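Bifunctional GH43-CE protein (Bacteroides eggerthii, PDB 6MLY) probably cleaves xylose units from xylan through a family 43 glycoside hydrolase domain and carries a second, esterase-like alpha/beta-hydrolase domain. Local coordinates at residues S46-M58 with P329-A341. Numbering follows the deposited sequence.
Sequences STTMHMSPGVPIM and PLVWQWNHNPDNA
S52 and W334 form an antiparallel hydrogen-bonded pair, S52 N to W334 O at 3.1 Å (161° at the hydrogen) and W334 N to S52 O at 2.7 Å, and M51 and N335 follow as the non-hydrogen-bonded pair. The bridge makes 51-52, from the glycoside hydrolase family 43 region, an edge strand of the concanavalin A-like domain's sheet, beside 333-335. Past it, H336 N gives a weak bond to H50 O. The H336 and H50 rings lie near parallel (26°) but slid apart, centroids 5.4 Å from each other, so the rings barely overlap and H336 CE1 lies obliquely against H50 CB and CG. H336 ND1 donates to N335 OD1 at 3.1 Å, in its own ring plane but above the amide plane; N335 ND2 pairs with Y91 OH and T90 N with H336 NE2. With an alanine in place of this histidine, N335 OD1 would probably lose its imidazole donor and T90 N its partner. Q333, extended beyond CG (chi2 -177°), reaches between T48 and M51, its OE1 3.3 Å from T48 CG2. S52 OG, held by D74 O, abuts P338 CD. Backbone pairing thus joins the two domains, while buried polar side chains tie the seam to D74, T90 and Y91.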
ATOM      1  N   SER A  46     -12.871  -5.644  21.926  1.00 68.13           N
ATOM      2  CA  SER A  46     -12.405  -5.776  20.544  1.00 68.93           C
ATOM      3  C   SER A  46     -11.362  -6.894  20.428  1.00 69.23           C
ATOM      4  O   SER A  46     -10.834  -7.372  21.431  1.00 69.31           O
ATOM      5  CB  SER A  46     -11.855  -4.459  20.077  1.00 68.46           C
ATOM      6  OG  SER A  46     -11.926  -4.356  18.670  1.00 69.30           O
ATOM      7  N   THR A  47     -11.087  -7.304  19.187  1.00 70.00           N
ATOM      8  CA  THR A  47     -10.079  -8.322  18.876  1.00 70.89           C
ATOM      9  C   THR A  47      -8.863  -7.663  18.206  1.00 70.31           C
ATOM     10  O   THR A  47      -9.012  -6.859  17.275  1.00 70.18           O
ATOM     11  CB  THR A  47     -10.664  -9.426  17.984  1.00 72.94           C
ATOM     12  OG1 THR A  47     -11.769 -10.044  18.643  1.00 74.41           O
ATOM     13  CG2 THR A  47      -9.655 -10.498  17.640  1.00 73.76           C
ATOM     14  N   THR A  48      -7.669  -7.995  18.722  1.00 69.92           N
ATOM     15  CA  THR A  48      -6.376  -7.670  18.112  1.00 69.20           C
ATOM     16  C   THR A  48      -5.490  -8.920  18.017  1.00 69.58           C
ATOM     17  O   THR A  48      -4.321  -8.811  17.641  1.00 69.78           O
ATOM     18  CB  THR A  48      -5.634  -6.589  18.905  1.00 67.73           C
ATOM     19  OG1 THR A  48      -5.361  -7.104  20.211  1.00 67.72           O
ATOM     20  CG2 THR A  48      -6.413  -5.295  18.985  1.00 67.43           C
ATOM     21  N   MET A  49      -6.049 -10.090  18.352  1.00 70.45           N
ATOM     22  CA  MET A  49      -5.403 -11.386  18.170  1.00 70.85           C
ATOM     23  C   MET A  49      -4.020 -11.378  18.838  1.00 69.99           C
ATOM     24  O   MET A  49      -3.924 -11.342  20.069  1.00 70.92           O
ATOM     25  CB  MET A  49      -5.290 -11.718  16.675  1.00 71.67           C
ATOM     26  CG  MET A  49      -6.627 -12.021  16.031  1.00 73.39           C
ATOM     27  SD  MET A  49      -6.631 -11.724  14.246  1.00 74.53           S
ATOM     28  CE  MET A  49      -8.394 -11.768  13.925  1.00 75.91           C
ATOM     29  N   HIS A  50      -2.962 -11.330  18.015  1.00 69.86           N
ATOM     30  CA  HIS A  50      -1.594 -11.639  18.430  1.00 69.72           C
ATOM     31  C   HIS A  50      -0.853 -10.382  18.902  1.00 68.58           C
ATOM     32  O   HIS A  50       0.332 -10.460  19.200  1.00 68.55           O
ATOM     33  CB  HIS A  50      -0.836 -12.321  17.285  1.00 70.61           C
ATOM     34  CG  HIS A  50      -0.843 -11.520  16.029  1.00 70.51           C
ATOM     35  ND1 HIS A  50      -1.677 -11.819  14.976  1.00 71.34           N
ATOM     36  CD2 HIS A  50      -0.174 -10.402  15.681  1.00 70.17           C
ATOM     37  CE1 HIS A  50      -1.507 -10.938  14.020  1.00 71.27           C
ATOM     38  NE2 HIS A  50      -0.587 -10.057  14.425  1.00 70.80           N
ATOM     39  N   MET A  51      -1.546  -9.239  18.971  1.00 67.93           N
ATOM     40  CA  MET A  51      -0.950  -7.997  19.458  1.00 67.16           C
ATOM     41  C   MET A  51      -0.853  -8.017  20.990  1.00 66.48           C
ATOM     42  O   MET A  51      -1.600  -8.712  21.670  1.00 67.14           O
ATOM     43  CB  MET A  51      -1.766  -6.773  19.030  1.00 67.06           C
ATOM     44  CG  MET A  51      -1.969  -6.655  17.533  1.00 67.52           C
ATOM     45  SD  MET A  51      -0.435  -6.731  16.559  1.00 68.62           S
ATOM     46  CE  MET A  51       0.152  -5.050  16.748  1.00 68.35           C
ATOM     47  N   SER A  52       0.075  -7.207  21.504  1.00 65.72           N
ATOM     48  CA  SER A  52       0.352  -7.044  22.916  1.00 65.25           C
ATOM     49  C   SER A  52       0.526  -5.554  23.209  1.00 64.52           C
ATOM     50  O   SER A  52       1.438  -4.935  22.660  1.00 64.28           O
ATOM     51  CB  SER A  52       1.579  -7.837  23.297  1.00 66.24           C
ATOM     52  OG  SER A  52       2.124  -7.395  24.533  1.00 66.39           O
ATOM     53  N   PRO A  53      -0.333  -4.972  24.065  1.00 63.68           N
ATOM     54  CA  PRO A  53      -1.369  -5.641  24.841  1.00 63.57           C
ATOM     55  C   PRO A  53      -2.592  -6.100  24.027  1.00 63.52           C
ATOM     56  O   PRO A  53      -2.693  -5.793  22.825  1.00 63.04           O
ATOM     57  CB  PRO A  53      -1.795  -4.579  25.866  1.00 63.07           C
ATOM     58  CG  PRO A  53      -1.577  -3.282  25.148  1.00 63.03           C
ATOM     59  CD  PRO A  53      -0.314  -3.530  24.352  1.00 63.47           C
ATOM     60  N   GLY A  54      -3.498  -6.828  24.709  1.00 63.57           N
ATOM     61  CA  GLY A  54      -4.631  -7.544  24.097  1.00 64.06           C
ATOM     62  C   GLY A  54      -5.985  -7.065  24.598  1.00 63.93           C
ATOM     63  O   GLY A  54      -6.083  -6.436  25.650  1.00 63.24           O
ATOM     64  N   VAL A  55      -7.031  -7.400  23.826  1.00 64.57           N
ATOM     65  CA  VAL A  55      -8.445  -7.048  24.080  1.00 65.26           C
ATOM     66  C   VAL A  55      -8.542  -5.562  24.424  1.00 64.41           C
ATOM     67  O   VAL A  55      -8.669  -5.197  25.590  1.00 64.20           O
ATOM     68  CB  VAL A  55      -9.089  -7.926  25.175  1.00 65.47           C
ATOM     69  CG1 VAL A  55     -10.605  -7.776  25.190  1.00 65.99           C
ATOM     70  CG2 VAL A  55      -8.710  -9.394  25.042  1.00 66.33           C
ATOM     71  N   PRO A  56      -8.467  -4.655  23.423  1.00 64.72           N
ATOM     72  CA  PRO A  56      -8.636  -3.223  23.673  1.00 63.90           C
ATOM     73  C   PRO A  56     -10.089  -2.838  23.986  1.00 64.15           C
ATOM     74  O   PRO A  56     -11.003  -3.251  23.274  1.00 64.54           O
ATOM     75  CB  PRO A  56      -8.189  -2.559  22.361  1.00 63.86           C
ATOM     76  CG  PRO A  56      -8.376  -3.626  21.306  1.00 64.66           C
ATOM     77  CD  PRO A  56      -8.175  -4.951  22.011  1.00 64.94           C
ATOM     78  N   ILE A  57     -10.267  -2.040  25.045  1.00 63.83           N
ATOM     79  CA  ILE A  57     -11.559  -1.467  25.404  1.00 64.15           C
ATOM     80  C   ILE A  57     -11.586  -0.025  24.889  1.00 64.38           C
ATOM     81  O   ILE A  57     -10.622   0.708  25.074  1.00 63.75           O
ATOM     82  CB  ILE A  57     -11.815  -1.530  26.926  1.00 64.04           C
ATOM     83  CG1 ILE A  57     -11.618  -2.941  27.490  1.00 64.31           C
ATOM     84  CG2 ILE A  57     -13.194  -0.978  27.268  1.00 64.52           C
ATOM     85  CD1 ILE A  57     -10.370  -3.105  28.322  1.00 63.71           C
ATOM     86  N   MET A  58     -12.706   0.349  24.260  1.00 65.35           N
ATOM     87  CA  MET A  58     -12.921   1.672  23.691  1.00 65.67           C
ATOM     88  C   MET A  58     -14.148   2.315  24.343  1.00 65.95           C
ATOM     89  O   MET A  58     -15.149   1.649  24.554  1.00 66.25           O
ATOM     90  CB  MET A  58     -13.165   1.585  22.183  1.00 66.83           C
ATOM     91  CG  MET A  58     -11.974   1.082  21.404  1.00 66.90           C
ATOM     92  SD  MET A  58     -12.194   1.282  19.622  1.00 68.63           S
ATOM     93  CE  MET A  58     -10.791   0.339  19.029  1.00 68.19           C
ATOM     94  N   PRO A 329       1.338   5.445  24.725  1.00 63.55           N
ATOM     95  CA  PRO A 329      -0.092   5.659  24.498  1.00 63.52           C
ATOM     96  C   PRO A 329      -0.825   4.376  24.077  1.00 62.86           C
ATOM     97  O   PRO A 329      -0.249   3.506  23.425  1.00 63.28           O
ATOM     98  CB  PRO A 329      -0.095   6.693  23.359  1.00 63.62           C
ATOM     99  CG  PRO A 329       1.154   7.516  23.595  1.00 63.91           C
ATOM    100  CD  PRO A 329       2.158   6.545  24.186  1.00 63.98           C
ATOM    101  N   LEU A 330      -2.106   4.283  24.431  1.00 62.88           N
ATOM    102  CA  LEU A 330      -2.870   3.052  24.230  1.00 62.53           C
ATOM    103  C   LEU A 330      -2.919   2.697  22.736  1.00 62.66           C
ATOM    104  O   LEU A 330      -3.023   1.520  22.379  1.00 62.61           O
ATOM    105  CB  LEU A 330      -4.274   3.234  24.818  1.00 62.55           C
ATOM    106  CG  LEU A 330      -4.319   3.429  26.333  1.00 62.40           C
ATOM    107  CD1 LEU A 330      -5.592   4.146  26.746  1.00 62.67           C
ATOM    108  CD2 LEU A 330      -4.185   2.097  27.060  1.00 62.31           C
ATOM    109  N   VAL A 331      -2.822   3.721  21.877  1.00 62.70           N
ATOM    110  CA  VAL A 331      -2.854   3.553  20.412  1.00 62.65           C
ATOM    111  C   VAL A 331      -1.775   2.553  19.968  1.00 62.84           C
ATOM    112  O   VAL A 331      -1.915   1.937  18.900  1.00 63.86           O
ATOM    113  CB  VAL A 331      -2.695   4.895  19.671  1.00 62.76           C
ATOM    114  CG1 VAL A 331      -3.838   5.857  19.961  1.00 62.96           C
ATOM    115  CG2 VAL A 331      -1.355   5.550  19.966  1.00 62.42           C
ATOM    116  N   TRP A 332      -0.718   2.405  20.781  1.00 62.60           N
ATOM    117  CA  TRP A 332       0.401   1.501  20.510  1.00 62.60           C
ATOM    118  C   TRP A 332       0.081   0.079  20.980  1.00 62.65           C
ATOM    119  O   TRP A 332      -0.440  -0.118  22.084  1.00 63.04           O
ATOM    120  CB  TRP A 332       1.683   2.005  21.181  1.00 62.80           C
ATOM    121  CG  TRP A 332       2.266   3.249  20.580  1.00 62.81           C
ATOM    122  CD1 TRP A 332       2.365   4.473  21.172  1.00 63.02           C
ATOM    123  CD2 TRP A 332       2.863   3.386  19.281  1.00 62.85           C
ATOM    124  NE1 TRP A 332       2.977   5.362  20.334  1.00 63.04           N
ATOM    125  CE2 TRP A 332       3.296   4.724  19.167  1.00 62.97           C
ATOM    126  CE3 TRP A 332       3.072   2.518  18.203  1.00 63.08           C
ATOM    127  CZ2 TRP A 332       3.924   5.209  18.019  1.00 63.00           C
ATOM    128  CZ3 TRP A 332       3.698   2.996  17.069  1.00 63.06           C
ATOM    129  CH2 TRP A 332       4.112   4.325  16.981  1.00 62.79           C
ATOM    130  N   GLN A 333       0.411  -0.897  20.121  1.00 62.90           N
ATOM    131  CA  GLN A 333       0.438  -2.325  20.453  1.00 62.99           C
ATOM    132  C   GLN A 333       1.623  -2.963  19.709  1.00 63.22           C
ATOM    133  O   GLN A 333       1.813  -2.716  18.520  1.00 63.45           O
ATOM    134  CB  GLN A 333      -0.871  -3.035  20.067  1.00 63.47           C
ATOM    135  CG  GLN A 333      -2.152  -2.249  20.341  1.00 63.20           C
ATOM    136  CD  GLN A 333      -3.402  -3.036  20.016  1.00 63.94           C
ATOM    137  OE1 GLN A 333      -3.361  -4.252  19.856  1.00 64.84           O
ATOM    138  NE2 GLN A 333      -4.535  -2.353  19.922  1.00 63.97           N
ATOM    139  N   TRP A 334       2.402  -3.792  20.415  1.00 63.59           N
ATOM    140  CA  TRP A 334       3.511  -4.549  19.831  1.00 64.56           C
ATOM    141  C   TRP A 334       2.974  -5.726  19.009  1.00 65.17           C
ATOM    142  O   TRP A 334       1.843  -6.155  19.183  1.00 65.03           O
ATOM    143  CB  TRP A 334       4.465  -5.062  20.916  1.00 64.93           C
ATOM    144  CG  TRP A 334       5.001  -4.011  21.837  1.00 65.34           C
ATOM    145  CD1 TRP A 334       4.468  -3.611  23.027  1.00 65.32           C
ATOM    146  CD2 TRP A 334       6.206  -3.246  21.666  1.00 65.30           C
ATOM    147  NE1 TRP A 334       5.249  -2.643  23.600  1.00 65.13           N
ATOM    148  CE2 TRP A 334       6.322  -2.400  22.789  1.00 65.36           C
ATOM    149  CE3 TRP A 334       7.195  -3.192  20.679  1.00 65.60           C
ATOM    150  CZ2 TRP A 334       7.381  -1.510  22.945  1.00 65.48           C
ATOM    151  CZ3 TRP A 334       8.243  -2.313  20.836  1.00 65.80           C
ATOM    152  CH2 TRP A 334       8.332  -1.484  21.954  1.00 65.77           C
ATOM    153  N   ASN A 335       3.822  -6.244  18.117  1.00 66.29           N
ATOM    154  CA  ASN A 335       3.598  -7.504  17.419  1.00 67.17           C
ATOM    155  C   ASN A 335       4.153  -8.634  18.293  1.00 67.38           C
ATOM    156  O   ASN A 335       5.374  -8.729  18.470  1.00 67.47           O
ATOM    157  CB  ASN A 335       4.260  -7.503  16.040  1.00 68.67           C
ATOM    158  CG  ASN A 335       4.198  -8.841  15.332  1.00 69.95           C
ATOM    159  OD1 ASN A 335       3.216  -9.575  15.450  1.00 70.92           O
ATOM    160  ND2 ASN A 335       5.236  -9.151  14.568  1.00 72.41           N
ATOM    161  N   HIS A 336       3.251  -9.468  18.833  1.00 66.85           N
ATOM    162  CA  HIS A 336       3.599 -10.540  19.763  1.00 67.28           C
ATOM    163  C   HIS A 336       4.201  -9.926  21.034  1.00 66.70           C
ATOM    164  O   HIS A 336       4.227  -8.702  21.180  1.00 66.19           O
ATOM    165  CB  HIS A 336       4.529 -11.568  19.095  1.00 68.38           C
ATOM    166  CG  HIS A 336       3.832 -12.572  18.238  1.00 69.17           C
ATOM    167  ND1 HIS A 336       3.207 -12.232  17.054  1.00 69.06           N
ATOM    168  CD2 HIS A 336       3.695 -13.908  18.368  1.00 70.07           C
ATOM    169  CE1 HIS A 336       2.696 -13.314  16.503  1.00 69.88           C
ATOM    170  NE2 HIS A 336       2.983 -14.355  17.291  1.00 70.61           N
ATOM    171  N   ASN A 337       4.660 -10.784  21.952  1.00 67.64           N
ATOM    172  CA  ASN A 337       5.183 -10.353  23.242  1.00 68.16           C
ATOM    173  C   ASN A 337       6.463  -9.549  23.047  1.00 67.88           C
ATOM    174  O   ASN A 337       7.437 -10.057  22.495  1.00 68.81           O
ATOM    175  CB  ASN A 337       5.447 -11.530  24.182  1.00 69.05           C
ATOM    176  CG  ASN A 337       4.171 -12.152  24.695  1.00 69.22           C
ATOM    177  OD1 ASN A 337       3.083 -11.671  24.391  1.00 69.31           O
ATOM    178  ND2 ASN A 337       4.295 -13.221  25.465  1.00 70.27           N
ATOM    179  N   PRO A 338       6.509  -8.285  23.528  1.00 67.59           N
ATOM    180  CA  PRO A 338       7.718  -7.473  23.417  1.00 67.69           C
ATOM    181  C   PRO A 338       8.825  -7.999  24.339  1.00 68.45           C
ATOM    182  O   PRO A 338       8.523  -8.619  25.357  1.00 69.15           O
ATOM    183  CB  PRO A 338       7.257  -6.078  23.868  1.00 66.97           C
ATOM    184  CG  PRO A 338       6.101  -6.352  24.800  1.00 66.63           C
ATOM    185  CD  PRO A 338       5.424  -7.581  24.231  1.00 66.81           C
ATOM    186  N   ASP A 339      10.083  -7.765  23.952  1.00 68.02           N
ATOM    187  CA  ASP A 339      11.218  -7.886  24.854  1.00 68.37           C
ATOM    188  C   ASP A 339      11.454  -6.501  25.468  1.00 68.54           C
ATOM    189  O   ASP A 339      12.046  -5.633  24.841  1.00 69.18           O
ATOM    190  CB  ASP A 339      12.439  -8.450  24.122  1.00 68.99           C
ATOM    191  CG  ASP A 339      13.642  -8.725  25.010  1.00 69.46           C
ATOM    192  OD1 ASP A 339      13.589  -8.362  26.201  1.00 68.90           O
ATOM    193  OD2 ASP A 339      14.630  -9.296  24.496  1.00 70.38           O
ATOM    194  N   ASN A 340      10.970  -6.310  26.702  1.00 68.29           N
ATOM    195  CA  ASN A 340      10.888  -4.993  27.342  1.00 67.60           C
ATOM    196  C   ASN A 340      12.276  -4.515  27.795  1.00 68.64           C
ATOM    197  O   ASN A 340      12.417  -3.366  28.216  1.00 68.80           O
ATOM    198  CB  ASN A 340       9.891  -4.993  28.505  1.00 67.10           C
ATOM    199  CG  ASN A 340       8.450  -5.122  28.054  1.00 66.38           C
ATOM    200  OD1 ASN A 340       8.074  -4.603  27.007  1.00 65.22           O
ATOM    201  ND2 ASN A 340       7.628  -5.799  28.844  1.00 66.67           N
ATOM    202  N   ALA A 341      13.288  -5.387  27.701  1.00 69.78           N
ATOM    203  CA  ALA A 341      14.683  -5.025  27.975  1.00 70.42           C
ATOM    204  C   ALA A 341      15.246  -4.131  26.863  1.00 70.02           C
ATOM    205  O   ALA A 341      16.064  -3.266  27.144  1.00 69.83           O
ATOM    206  CB  ALA A 341      15.520  -6.271  28.129  1.00 71.85           C
TER